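Local coordinates for alkyltransferase-like protein 1 (Schizosaccharomyces pombe, PDB 3GVA) that binds DNA carrying O6-alkylguanine adducts, rotates the damaged base out of the duplex into a hydrophobic pocket and so presents the lesion to nucleotide excision repair, at residues G20-Y25 / R58-R63; A13-P18 / E51-W56; T65-D70 / G95-N100; K9-V14 / Q43-L48. All blocks are in the same frame, centred on the assembly; numbering follows the deposited sequence.

From the N terminus, helix 3-14 opens two contacts that overlap at Ala13 and Val14. Interaction 4 joins it to the end of helix 38-46, and interaction 2 joins its end and the following turn to the loop 51-56. Before either closes, the chain starts interaction 1, in which the loop leading into helix 25-31 later meets 58-63, so interaction 1 crosses both. These three touch one another through Val14, Met45, Val59 and Ile17, and tie together the helical DNA-binding region. Interaction 3 follows in series, closing the loop that holds helix 73-84 and strand 90-91. It meets interaction 1 where Ile60 packs on Ile66 and Leu99, but stays clear of interactions 2 and 4, centred about 21 Å away.

Interaction 1: G20-Y25 / R58-R63; sequences GKVSTY and RVINSR
Ser23 and Val59 form a single backbone bridge between two otherwise irregular segments, whose touching parts run 51° apart end to end. Two hydrogen bonds define it. Ser23 N donates to Arg58 O (2.8 Å), and Ile60 N returns a straighter bond to Ser23 O (2.9 Å, 166° at the hydrogen). Ser23 O also receives a CA-H contact from Val59. Around this bridge, Val22 CG2 rests against Ile60 CD1 (3.8 Å), a pair that Leu101 covers from the short helix 101-104. Thr24 sends its two branches to different tasks: CG2 presses on Ile60 O, while OG1, placed between backbone N and carbonyl carbon (chi1 62°), caps the N terminus of helix 25-31 at Glu27 N. The same OG1 shares a water with Ser62 OG. A second water accepts from Tyr25 N (2.9 Å) and donates to Ile60 O (2.7 Å), linking the start of the helix to the opposite segment. Tyr25, inferred to be required for phosphate rotation and nucleotide flipping, crosses Val59 at about a right angle, with CE1 3.6 Å from CG1. At the other end, the methylenes of Arg58 lie along Lys21 O while NE forms a salt bridge with Glu85. The contact therefore combines direct backbone pairing, a helix cap and two water bridges, which together probably help fix the start of helix 25-31, and with it the place of Tyr25.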
loop_
_atom_site.group_PDB
_atom_site.type_symbol
_atom_site.label_atom_id
_atom_site.label_comp_id
_atom_site.label_asym_id
_atom_site.label_seq_id
_atom_site.Cartn_x
_atom_site.Cartn_y
_atom_site.Cartn_z
ATOM N N GLY A 20 -6.922 -7.672 5.478
ATOM C CA GLY A 20 -8.055 -7.446 4.595
ATOM C C GLY A 20 -8.391 -6.001 4.285
ATOM O O GLY A 20 -9.352 -5.736 3.577
ATOM N N LYS A 21 -7.611 -5.063 4.812
ATOM C CA LYS A 21 -7.840 -3.640 4.562
ATOM C C LYS A 21 -6.631 -3.030 3.858
ATOM O O LYS A 21 -5.579 -3.652 3.782
ATOM C CB LYS A 21 -8.088 -2.905 5.881
ATOM C CG LYS A 21 -9.363 -3.328 6.602
ATOM C CD LYS A 21 -10.592 -2.917 5.821
ATOM C CE LYS A 21 -11.869 -3.355 6.518
ATOM N NZ LYS A 21 -13.068 -2.977 5.711
ATOM N N VAL A 22 -6.780 -1.817 3.336
ATOM C CA VAL A 22 -5.669 -1.165 2.651
ATOM C C VAL A 22 -5.606 0.316 2.988
ATOM O O VAL A 22 -6.523 0.865 3.599
ATOM C CB VAL A 22 -5.773 -1.310 1.096
ATOM C CG1 VAL A 22 -5.868 -2.787 0.710
ATOM C CG2 VAL A 22 -6.981 -0.538 0.558
ATOM N N SER A 23 -4.516 0.962 2.597
ATOM C CA SER A 23 -4.371 2.389 2.830
ATOM C C SER A 23 -3.522 2.968 1.705
ATOM O O SER A 23 -3.153 2.249 0.767
ATOM C CB SER A 23 -3.725 2.660 4.192
ATOM O OG SER A 23 -3.866 4.028 4.539
ATOM N N THR A 24 -3.223 4.261 1.786
ATOM C CA THR A 24 -2.429 4.924 0.753
ATOM C C THR A 24 -1.342 5.804 1.372
ATOM O O THR A 24 -1.369 6.093 2.575
ATOM C CB THR A 24 -3.315 5.816 -0.139
ATOM O OG1 THR A 24 -3.912 6.837 0.670
ATOM C CG2 THR A 24 -4.417 5.004 -0.793
ATOM N N TYR A 25 -0.393 6.238 0.548
ATOM C CA TYR A 25 0.685 7.092 1.023
ATOM C C TYR A 25 0.114 8.334 1.704
ATOM O O TYR A 25 0.566 8.731 2.782
ATOM C CB TYR A 25 1.589 7.538 -0.133
ATOM C CG TYR A 25 2.314 6.421 -0.854
ATOM C CD1 TYR A 25 2.560 5.201 -0.228
ATOM C CD2 TYR A 25 2.787 6.601 -2.151
ATOM C CE1 TYR A 25 3.258 4.183 -0.878
ATOM C CE2 TYR A 25 3.491 5.594 -2.811
ATOM C CZ TYR A 25 3.721 4.388 -2.167
ATOM O OH TYR A 25 4.416 3.389 -2.811
ATOM N N ARG A 58 -0.545 -3.941 1.698
ATOM C CA ARG A 58 -1.792 -3.266 2.052
ATOM C C ARG A 58 -1.786 -1.779 1.704
ATOM O O ARG A 58 -2.763 -1.074 1.940
ATOM C CB ARG A 58 -2.097 -3.460 3.541
ATOM C CG ARG A 58 -2.420 -4.911 3.878
ATOM C CD ARG A 58 -2.657 -5.133 5.354
ATOM N NE ARG A 58 -2.665 -6.563 5.648
ATOM C CZ ARG A 58 -2.333 -7.090 6.824
ATOM N NH1 ARG A 58 -1.974 -6.304 7.830
ATOM N NH2 ARG A 58 -2.312 -8.408 6.977
ATOM N N VAL A 59 -0.686 -1.299 1.144
ATOM C CA VAL A 59 -0.598 0.103 0.740
ATOM C C VAL A 59 -0.715 0.143 -0.793
ATOM O O VAL A 59 0.072 -0.485 -1.500
ATOM C CB VAL A 59 0.748 0.734 1.193
ATOM C CG1 VAL A 59 0.774 2.219 0.859
ATOM C CG2 VAL A 59 0.927 0.549 2.697
ATOM N N ILE A 60 -1.719 0.854 -1.302
ATOM C CA ILE A 60 -1.934 0.939 -2.744
ATOM C C ILE A 60 -2.097 2.392 -3.152
ATOM O O ILE A 60 -2.285 3.249 -2.298
ATOM C CB ILE A 60 -3.215 0.176 -3.170
ATOM C CG1 ILE A 60 -4.452 0.826 -2.539
ATOM C CG2 ILE A 60 -3.123 -1.276 -2.734
ATOM C CD1 ILE A 60 -5.764 0.190 -2.967
ATOM N N ASN A 61 -2.035 2.685 -4.448
ATOM C CA ASN A 61 -2.205 4.073 -4.845
ATOM C C ASN A 61 -3.668 4.479 -4.718
ATOM O O ASN A 61 -4.568 3.631 -4.690
ATOM C CB ASN A 61 -1.656 4.326 -6.261
ATOM C CG ASN A 61 -2.238 3.403 -7.295
ATOM O OD1 ASN A 61 -3.420 3.483 -7.618
ATOM N ND2 ASN A 61 -1.401 2.517 -7.834
ATOM N N SER A 62 -3.889 5.784 -4.614
ATOM C CA SER A 62 -5.218 6.358 -4.441
ATOM C C SER A 62 -6.263 5.936 -5.469
ATOM O O SER A 62 -7.459 5.909 -5.159
ATOM C CB SER A 62 -5.114 7.885 -4.432
ATOM O OG SER A 62 -4.106 8.304 -3.531
ATOM N N ARG A 63 -5.824 5.606 -6.680
ATOM C CA ARG A 63 -6.749 5.204 -7.734
ATOM C C ARG A 63 -7.277 3.780 -7.573
ATOM O O ARG A 63 -8.167 3.359 -8.313
ATOM C CB ARG A 63 -6.076 5.349 -9.100
ATOM C CG ARG A 63 -5.511 6.737 -9.363
ATOM C CD ARG A 63 -5.039 6.866 -10.798
ATOM N NE ARG A 63 -6.176 6.878 -11.711
ATOM C CZ ARG A 63 -6.079 6.784 -13.031
ATOM N NH1 ARG A 63 -4.893 6.667 -13.606
ATOM N NH2 ARG A 63 -7.171 6.813 -13.776
HETATM O O HOH W 1 -4.964 8.960 -0.785
HETATM O O HOH W 2 -0.588 5.337 -2.213
#

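Interaction 2: A13-P18 / E51-W56; sequences AVCEIP and ETHVPW
The PCHR active-site motif of MGMT alkyltransferases corresponds here to the PWHR sequence, and its first two residues, Pro55 and Trp56, end the segment 51-56. Pro55, at the centre of an inverse gamma turn, meets Val14 and Cys15 in the type I turn from Val14 to Ile17 near the end of helix 3-14. No hydrogen bond crosses the contact, so the evidence for it is packing distance. Pro55 CG sits 3.5 Å from Val14 O, and its CD lies 3.9 Å from Cys15 CA, so one edge of the pyrrolidine lodges against the Val14-Cys15 backbone. Val14 and Val54 cross at about a right angle, with their CG1 atoms 3.6 Å apart; both point CG1 opposite the backbone N (chi1 177° and 178°), which turns these methyls into the interface. Val59 and Met45 extend the apolar surface around Val14. The approach to Val54 is shaped by an ST turn, in which Val54 N donates to Thr52 OG1 (3.0 Å). On the more exposed side His53 comes in beside Cys15. The sulfur approaches obliquely, 66° off the imidazole normal, and the nearest approach there is Cys15 SG to His53 CE1, 3.9 Å.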
loop_
_atom_site.group_PDB
_atom_site.type_symbol
_atom_site.label_atom_id
_atom_site.label_comp_id
_atom_site.label_asym_id
_atom_site.label_seq_id
_atom_site.Cartn_x
_atom_site.Cartn_y
_atom_site.Cartn_z
ATOM N N ALA A 13 3.089 2.560 11.193
ATOM C CA ALA A 13 1.738 2.863 10.755
ATOM C C ALA A 13 1.201 1.785 9.821
ATOM O O ALA A 13 0.048 1.374 9.946
ATOM C CB ALA A 13 1.700 4.236 10.070
ATOM N N VAL A 14 2.028 1.330 8.886
ATOM C CA VAL A 14 1.601 0.298 7.946
ATOM C C VAL A 14 1.288 -1.009 8.695
ATOM O O VAL A 14 0.324 -1.712 8.374
ATOM C CB VAL A 14 2.687 0.042 6.863
ATOM C CG1 VAL A 14 2.251 -1.093 5.945
ATOM C CG2 VAL A 14 2.920 1.319 6.045
ATOM N N CYS A 15 2.097 -1.324 9.699
ATOM C CA CYS A 15 1.886 -2.534 10.493
ATOM C C CYS A 15 0.529 -2.493 11.190
ATOM O O CYS A 15 0.038 -3.511 11.670
ATOM C CB CYS A 15 2.990 -2.691 11.546
ATOM S SG CYS A 15 4.591 -3.193 10.881
ATOM N N GLU A 16 -0.075 -1.313 11.251
ATOM C CA GLU A 16 -1.379 -1.182 11.887
ATOM C C GLU A 16 -2.566 -1.380 10.947
ATOM O O GLU A 16 -3.686 -1.553 11.414
ATOM C CB GLU A 16 -1.493 0.168 12.582
ATOM C CG GLU A 16 -0.658 0.260 13.834
ATOM C CD GLU A 16 -0.843 1.579 14.539
ATOM O OE1 GLU A 16 -0.404 2.612 13.991
ATOM O OE2 GLU A 16 -1.441 1.585 15.637
ATOM N N ILE A 17 -2.337 -1.331 9.633
ATOM C CA ILE A 17 -3.431 -1.551 8.676
ATOM C C ILE A 17 -3.921 -2.972 8.949
ATOM O O ILE A 17 -3.142 -3.927 8.914
ATOM C CB ILE A 17 -2.947 -1.469 7.198
ATOM C CG1 ILE A 17 -2.254 -0.128 6.939
ATOM C CG2 ILE A 17 -4.137 -1.612 6.248
ATOM C CD1 ILE A 17 -1.613 -0.026 5.564
ATOM N N PRO A 18 -5.218 -3.135 9.234
ATOM C CA PRO A 18 -5.667 -4.501 9.502
ATOM C C PRO A 18 -5.763 -5.447 8.312
ATOM O O PRO A 18 -5.827 -5.035 7.150
ATOM C CB PRO A 18 -7.011 -4.289 10.200
ATOM C CG PRO A 18 -7.498 -3.015 9.617
ATOM C CD PRO A 18 -6.264 -2.157 9.577
ATOM N N GLU A 51 11.704 -8.852 1.467
ATOM C CA GLU A 51 11.365 -9.889 2.440
ATOM C C GLU A 51 10.955 -9.338 3.806
ATOM O O GLU A 51 10.834 -10.084 4.773
ATOM C CB GLU A 51 12.539 -10.860 2.605
ATOM C CG GLU A 51 12.708 -11.792 1.418
ATOM C CD GLU A 51 11.463 -12.627 1.179
ATOM O OE1 GLU A 51 11.112 -13.438 2.065
ATOM O OE2 GLU A 51 10.830 -12.467 0.115
ATOM N N THR A 52 10.733 -8.029 3.876
ATOM C CA THR A 52 10.318 -7.383 5.121
ATOM C C THR A 52 9.049 -8.000 5.698
ATOM O O THR A 52 8.264 -8.632 4.990
ATOM C CB THR A 52 10.029 -5.884 4.914
ATOM O OG1 THR A 52 9.643 -5.294 6.163
ATOM C CG2 THR A 52 8.883 -5.702 3.923
ATOM N N HIS A 53 8.852 -7.779 6.993
ATOM C CA HIS A 53 7.689 -8.263 7.724
ATOM C C HIS A 53 6.565 -7.231 7.601
ATOM O O HIS A 53 5.399 -7.547 7.814
ATOM C CB HIS A 53 8.047 -8.422 9.198
ATOM C CG HIS A 53 8.325 -7.118 9.881
ATOM N ND1 HIS A 53 7.358 -6.416 10.570
ATOM C CD2 HIS A 53 9.446 -6.360 9.932
ATOM C CE1 HIS A 53 7.872 -5.285 11.018
ATOM N NE2 HIS A 53 9.138 -5.227 10.645
ATOM N N VAL A 54 6.927 -5.989 7.284
ATOM C CA VAL A 54 5.936 -4.926 7.143
ATOM C C VAL A 54 4.952 -5.314 6.038
ATOM O O VAL A 54 5.363 -5.688 4.944
ATOM C CB VAL A 54 6.611 -3.578 6.792
ATOM C CG1 VAL A 54 5.555 -2.496 6.603
ATOM C CG2 VAL A 54 7.573 -3.177 7.905
ATOM N N PRO A 55 3.636 -5.240 6.317
ATOM C CA PRO A 55 2.621 -5.598 5.316
ATOM C C PRO A 55 2.426 -4.552 4.219
ATOM O O PRO A 55 1.322 -4.033 4.030
ATOM C CB PRO A 55 1.366 -5.797 6.158
ATOM C CG PRO A 55 1.542 -4.781 7.244
ATOM C CD PRO A 55 3.009 -4.927 7.617
ATOM N N TRP A 56 3.500 -4.272 3.485
ATOM C CA TRP A 56 3.489 -3.287 2.404
ATOM C C TRP A 56 2.432 -3.540 1.337
ATOM O O TRP A 56 2.027 -2.623 0.624
ATOM C CB TRP A 56 4.864 -3.241 1.728
ATOM C CG TRP A 56 5.284 -4.575 1.190
ATOM C CD1 TRP A 56 5.941 -5.565 1.865
ATOM C CD2 TRP A 56 4.995 -5.100 -0.107
ATOM N NE1 TRP A 56 6.074 -6.674 1.072
ATOM C CE2 TRP A 56 5.502 -6.419 -0.147
ATOM C CE3 TRP A 56 4.352 -4.588 -1.239
ATOM C CZ2 TRP A 56 5.386 -7.236 -1.276
ATOM C CZ3 TRP A 56 4.235 -5.399 -2.366
ATOM C CH2 TRP A 56 4.749 -6.710 -2.373
#

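Interaction 3: T65-D70 / G95-N100; sequences TISKRD and GEYKLN
Tyr97 reaches across to three residues of the segment 65-70, and its side chain can be followed atom by atom. CB touches both Ile66 CG1 (3.7 Å) and Ser67 OG (3.6 Å). Past CG, which stays near the same hydroxyl, ring atom CD2 comes 3.3 Å from Ser67 OG. At the tip, OH lies 3.5 Å from Arg69 NH1, with the guanidinium and ring planes 86° apart; this end is less certain because Arg69 is poorly ordered. The backbone of Tyr97 is held on both sides of its CA. Its N donates to Ser67 OG (3.2 Å), which a chi1 of 68° sets between the backbone N and carbonyl carbon of Ser67, and its O accepts from Ile66 N (3.0 Å). Here a serine hydroxyl takes the place of a backbone acceptor, and only one beta bridge forms, Thr65 with Lys98, although the segments run nearly antiparallel, 163° apart. Glu96 CB packs on Ser67 O (3.1 Å), while its carboxylate turns to Thr92. Arg69 CG comes 3.4 Å from Gly95 CA, a contact as uncertain as the rest of that side chain. Arg69 probes the electrostatic potential of the flipped base to tell O6-alkylguanine from guanine, so this contact flanks the backbone of the sensor. Strand 97-98 pairs on its other side with strand 90-91 through Lys98 and Tyr90, while Ile66 packs on helix 73-84, whose Lys79 makes a cation-pi contact with the Tyr97 ring.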
loop_
_atom_site.group_PDB
_atom_site.type_symbol
_atom_site.label_atom_id
_atom_site.label_comp_id
_atom_site.label_asym_id
_atom_site.label_seq_id
_atom_site.Cartn_x
_atom_site.Cartn_y
_atom_site.Cartn_z
ATOM N N THR A 65 -5.448 1.098 -7.990
ATOM C CA THR A 65 -4.688 0.182 -8.822
ATOM C C THR A 65 -3.441 -0.303 -8.103
ATOM O O THR A 65 -2.975 0.333 -7.157
ATOM C CB THR A 65 -4.287 0.850 -10.151
ATOM O OG1 THR A 65 -3.815 2.178 -9.891
ATOM C CG2 THR A 65 -5.480 0.919 -11.084
ATOM N N ILE A 66 -2.910 -1.436 -8.546
ATOM C CA ILE A 66 -1.713 -1.996 -7.932
ATOM C C ILE A 66 -0.693 -2.425 -8.981
ATOM O O ILE A 66 0.352 -2.987 -8.644
ATOM C CB ILE A 66 -2.055 -3.221 -7.056
ATOM C CG1 ILE A 66 -2.721 -4.297 -7.910
ATOM C CG2 ILE A 66 -2.996 -2.813 -5.927
ATOM C CD1 ILE A 66 -3.051 -5.568 -7.143
ATOM N N SER A 67 -0.994 -2.165 -10.249
ATOM C CA SER A 67 -0.079 -2.553 -11.315
ATOM C C SER A 67 -0.408 -1.929 -12.667
ATOM O O SER A 67 -1.374 -1.179 -12.814
ATOM C CB SER A 67 -0.073 -4.075 -11.470
ATOM O OG SER A 67 -1.315 -4.531 -11.968
ATOM N N LYS A 68 0.426 -2.268 -13.648
ATOM C CA LYS A 68 0.288 -1.817 -15.027
ATOM C C LYS A 68 0.562 -3.101 -15.801
ATOM O O LYS A 68 1.428 -3.877 -15.396
ATOM C CB LYS A 68 1.358 -0.771 -15.346
ATOM C CG LYS A 68 1.522 0.295 -14.267
ATOM C CD LYS A 68 2.691 1.232 -14.571
ATOM C CE LYS A 68 2.932 2.221 -13.442
ATOM N NZ LYS A 68 1.774 3.131 -13.205
ATOM N N ARG A 69 -0.157 -3.340 -16.897
ATOM C CA ARG A 69 0.065 -4.573 -17.646
ATOM C C ARG A 69 1.530 -4.763 -18.008
ATOM O O ARG A 69 2.038 -4.199 -18.975
ATOM C CB ARG A 69 -0.806 -4.634 -18.900
ATOM C CG ARG A 69 -1.555 -5.958 -19.012
ATOM C CD ARG A 69 -0.598 -7.144 -18.990
ATOM N NE ARG A 69 -1.087 -8.252 -18.169
ATOM C CZ ARG A 69 -2.234 -8.895 -18.373
ATOM N NH1 ARG A 69 -2.591 -9.892 -17.573
ATOM N NH2 ARG A 69 -3.030 -8.539 -19.372
ATOM N N ASP A 70 2.177 -5.585 -17.193
ATOM C CA ASP A 70 3.588 -5.937 -17.278
ATOM C C ASP A 70 3.894 -6.387 -15.863
ATOM O O ASP A 70 5.050 -6.604 -15.492
ATOM C CB ASP A 70 4.449 -4.721 -17.628
ATOM C CG ASP A 70 4.752 -4.632 -19.108
ATOM O OD1 ASP A 70 5.529 -3.736 -19.496
ATOM O OD2 ASP A 70 4.215 -5.458 -19.880
ATOM N N GLY A 95 -5.161 -3.259 -18.552
ATOM C CA GLY A 95 -4.365 -4.380 -18.083
ATOM C C GLY A 95 -3.903 -4.224 -16.642
ATOM O O GLY A 95 -3.118 -5.029 -16.140
ATOM N N GLU A 96 -4.388 -3.186 -15.971
ATOM C CA GLU A 96 -4.022 -2.935 -14.584
ATOM C C GLU A 96 -4.958 -3.680 -13.643
ATOM O O GLU A 96 -6.150 -3.800 -13.908
ATOM C CB GLU A 96 -4.148 -1.452 -14.253
ATOM C CG GLU A 96 -3.521 -0.495 -15.228
ATOM C CD GLU A 96 -4.153 0.872 -15.116
ATOM O OE1 GLU A 96 -5.338 1.000 -15.495
ATOM O OE2 GLU A 96 -3.481 1.808 -14.636
ATOM N N TYR A 97 -4.414 -4.172 -12.539
ATOM C CA TYR A 97 -5.234 -4.846 -11.547
ATOM C C TYR A 97 -5.744 -3.744 -10.634
ATOM O O TYR A 97 -4.995 -2.843 -10.254
ATOM C CB TYR A 97 -4.402 -5.885 -10.797
ATOM C CG TYR A 97 -4.119 -7.084 -11.672
ATOM C CD1 TYR A 97 -5.167 -7.844 -12.191
ATOM C CD2 TYR A 97 -2.817 -7.437 -12.015
ATOM C CE1 TYR A 97 -4.929 -8.926 -13.030
ATOM C CE2 TYR A 97 -2.565 -8.525 -12.858
ATOM C CZ TYR A 97 -3.628 -9.261 -13.360
ATOM O OH TYR A 97 -3.402 -10.333 -14.193
ATOM N N LYS A 98 -7.024 -3.808 -10.288
ATOM C CA LYS A 98 -7.628 -2.759 -9.480
ATOM C C LYS A 98 -8.631 -3.289 -8.469
ATOM O O LYS A 98 -9.109 -4.415 -8.577
ATOM C CB LYS A 98 -8.326 -1.771 -10.426
ATOM C CG LYS A 98 -8.959 -0.553 -9.788
ATOM C CD LYS A 98 -9.650 0.293 -10.860
ATOM C CE LYS A 98 -10.189 1.604 -10.298
ATOM N NZ LYS A 98 -11.087 1.394 -9.125
ATOM N N LEU A 99 -8.952 -2.466 -7.482
ATOM C CA LEU A 99 -9.930 -2.857 -6.485
ATOM C C LEU A 99 -10.733 -1.631 -6.086
ATOM O O LEU A 99 -10.303 -0.496 -6.315
ATOM C CB LEU A 99 -9.233 -3.484 -5.273
ATOM C CG LEU A 99 -8.158 -2.662 -4.560
ATOM C CD1 LEU A 99 -8.803 -1.559 -3.751
ATOM C CD2 LEU A 99 -7.344 -3.574 -3.654
ATOM N N ASN A 100 -11.904 -1.864 -5.511
ATOM C CA ASN A 100 -12.779 -0.786 -5.075
ATOM C C ASN A 100 -12.217 -0.230 -3.762
ATOM O O ASN A 100 -12.441 -0.793 -2.689
ATOM C CB ASN A 100 -14.201 -1.344 -4.901
ATOM C CG ASN A 100 -15.172 -0.316 -4.372
ATOM O OD1 ASN A 100 -15.002 0.883 -4.589
ATOM N ND2 ASN A 100 -16.209 -0.781 -3.682
#

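Interaction 4: K9-V14 / Q43-L48; sequences KVYDAV and QAMKHL
The ring of Tyr11 carries Leu48 CD2 over one face and has Ala44 O and Met45 SD at its edge. The methyl stands 18° from the ring normal and 3.7 Å from the centroid, a CH-pi contact, whereas SD lies 83° off the normal, making the Met-aromatic contact an edge approach. This joins helix 3-14 to the C-terminal end of helix 38-46, the second helix of the helix-turn-helix, which also carries the Arg39 finger. The phenol does more than pack: Tyr11 OH donates to Ala44 O at 2.6 Å, with the donor 38° out of the carbonyl plane. His47 N reaches the same oxygen from the opposite face, so Ala44 O is gripped by two donors where the last helical turn unwinds. With CG of Tyr11 anti to its own carbonyl carbon, the ring is directed off its helix to the Ala44 carbonyl, and the Leu48 side chain runs antiparallel to it. Beside the ring, Val10 CG1 touches both Ala44 CB and Met45 SD, each at 4.0 Å. Met45 bends at chi2 and again at chi3, which folds its thioether back into the interface between the helices. It also packs on Tyr25 and Trp56, so the three side chains share one cluster. Val14 meets Met45 tip to tip, its CG2 lying 3.8 Å from SD and 4.0 Å from CE.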
loop_
_atom_site.group_PDB
_atom_site.type_symbol
_atom_site.label_atom_id
_atom_site.label_comp_id
_atom_site.label_asym_id
_atom_site.label_seq_id
_atom_site.Cartn_x
_atom_site.Cartn_y
_atom_site.Cartn_z
ATOM N N LYS A 9 8.522 5.266 11.556
ATOM C CA LYS A 9 7.200 5.744 11.964
ATOM C C LYS A 9 6.178 5.342 10.896
ATOM O O LYS A 9 5.013 5.038 11.194
ATOM C CB LYS A 9 7.231 7.266 12.116
ATOM C CG LYS A 9 6.091 7.836 12.943
ATOM C CD LYS A 9 6.191 9.353 13.053
ATOM C CE LYS A 9 5.204 9.898 14.076
ATOM N NZ LYS A 9 3.804 9.444 13.821
ATOM N N VAL A 10 6.629 5.351 9.643
ATOM C CA VAL A 10 5.784 4.965 8.522
ATOM C C VAL A 10 5.520 3.464 8.615
ATOM O O VAL A 10 4.374 3.025 8.511
ATOM C CB VAL A 10 6.473 5.285 7.172
ATOM C CG1 VAL A 10 5.748 4.580 6.034
ATOM C CG2 VAL A 10 6.472 6.803 6.934
ATOM N N TYR A 11 6.581 2.677 8.817
ATOM C CA TYR A 11 6.420 1.229 8.916
ATOM C C TYR A 11 5.512 0.844 10.071
ATOM O O TYR A 11 4.711 -0.075 9.938
ATOM C CB TYR A 11 7.781 0.530 9.045
ATOM C CG TYR A 11 8.727 0.886 7.910
ATOM C CD1 TYR A 11 8.231 1.284 6.659
ATOM C CD2 TYR A 11 10.109 0.840 8.084
ATOM C CE1 TYR A 11 9.093 1.630 5.616
ATOM C CE2 TYR A 11 10.979 1.177 7.050
ATOM C CZ TYR A 11 10.462 1.573 5.821
ATOM O OH TYR A 11 11.313 1.920 4.802
ATOM N N ASP A 12 5.628 1.557 11.191
ATOM C CA ASP A 12 4.785 1.300 12.352
ATOM C C ASP A 12 3.338 1.500 11.949
ATOM O O ASP A 12 2.464 0.720 12.317
ATOM C CB ASP A 12 5.085 2.275 13.499
ATOM C CG ASP A 12 6.333 1.916 14.260
ATOM O OD1 ASP A 12 6.564 0.711 14.470
ATOM O OD2 ASP A 12 7.073 2.838 14.667
ATOM N N ALA A 13 3.089 2.560 11.193
ATOM C CA ALA A 13 1.738 2.863 10.755
ATOM C C ALA A 13 1.201 1.785 9.821
ATOM O O ALA A 13 0.048 1.374 9.946
ATOM C CB ALA A 13 1.700 4.236 10.070
ATOM N N VAL A 14 2.028 1.330 8.886
ATOM C CA VAL A 14 1.601 0.298 7.946
ATOM C C VAL A 14 1.288 -1.009 8.695
ATOM O O VAL A 14 0.324 -1.712 8.374
ATOM C CB VAL A 14 2.687 0.042 6.863
ATOM C CG1 VAL A 14 2.251 -1.093 5.945
ATOM C CG2 VAL A 14 2.920 1.319 6.045
ATOM N N GLN A 43 8.541 7.022 -0.480
ATOM C CA GLN A 43 9.963 6.710 -0.513
ATOM C C GLN A 43 10.272 5.640 0.541
ATOM O O GLN A 43 10.995 4.678 0.278
ATOM C CB GLN A 43 10.764 7.981 -0.234
ATOM C CG GLN A 43 12.000 8.168 -1.102
ATOM C CD GLN A 43 11.677 8.214 -2.585
ATOM O OE1 GLN A 43 10.806 8.967 -3.017
ATOM N NE2 GLN A 43 12.386 7.411 -3.374
ATOM N N ALA A 44 9.724 5.812 1.737
ATOM C CA ALA A 44 9.938 4.842 2.809
ATOM C C ALA A 44 9.499 3.457 2.347
ATOM O O ALA A 44 10.206 2.465 2.537
ATOM C CB ALA A 44 9.146 5.242 4.050
ATOM N N MET A 45 8.321 3.401 1.736
ATOM C CA MET A 45 7.762 2.144 1.258
ATOM C C MET A 45 8.594 1.541 0.140
ATOM O O MET A 45 8.750 0.319 0.055
ATOM C CB MET A 45 6.318 2.356 0.779
ATOM C CG MET A 45 5.376 2.781 1.884
ATOM S SD MET A 45 5.541 1.681 3.304
ATOM C CE MET A 45 4.784 0.186 2.633
ATOM N N LYS A 46 9.140 2.398 -0.712
ATOM C CA LYS A 46 9.947 1.923 -1.827
ATOM C C LYS A 46 11.318 1.404 -1.399
ATOM O O LYS A 46 11.928 0.606 -2.104
ATOM C CB LYS A 46 10.089 3.030 -2.877
ATOM C CG LYS A 46 8.750 3.447 -3.482
ATOM C CD LYS A 46 8.909 4.428 -4.634
ATOM C CE LYS A 46 9.549 3.765 -5.848
ATOM N NZ LYS A 46 9.480 4.630 -7.065
ATOM N N HIS A 47 11.790 1.831 -0.233
ATOM C CA HIS A 47 13.090 1.384 0.256
ATOM C C HIS A 47 13.025 0.120 1.113
ATOM O O HIS A 47 14.047 -0.335 1.623
ATOM C CB HIS A 47 13.774 2.507 1.040
ATOM C CG HIS A 47 14.127 3.697 0.202
ATOM N ND1 HIS A 47 14.764 4.807 0.716
ATOM C CD2 HIS A 47 13.932 3.953 -1.114
ATOM C CE1 HIS A 47 14.946 5.695 -0.246
ATOM N NE2 HIS A 47 14.450 5.201 -1.366
ATOM N N LEU A 48 11.832 -0.449 1.269
ATOM C CA LEU A 48 11.664 -1.660 2.069
ATOM C C LEU A 48 12.247 -2.883 1.385
ATOM O O LEU A 48 12.148 -3.033 0.167
ATOM C CB LEU A 48 10.184 -1.922 2.361
ATOM C CG LEU A 48 9.566 -1.266 3.598
ATOM C CD1 LEU A 48 8.057 -1.546 3.648
ATOM C CD2 LEU A 48 10.249 -1.806 4.851
#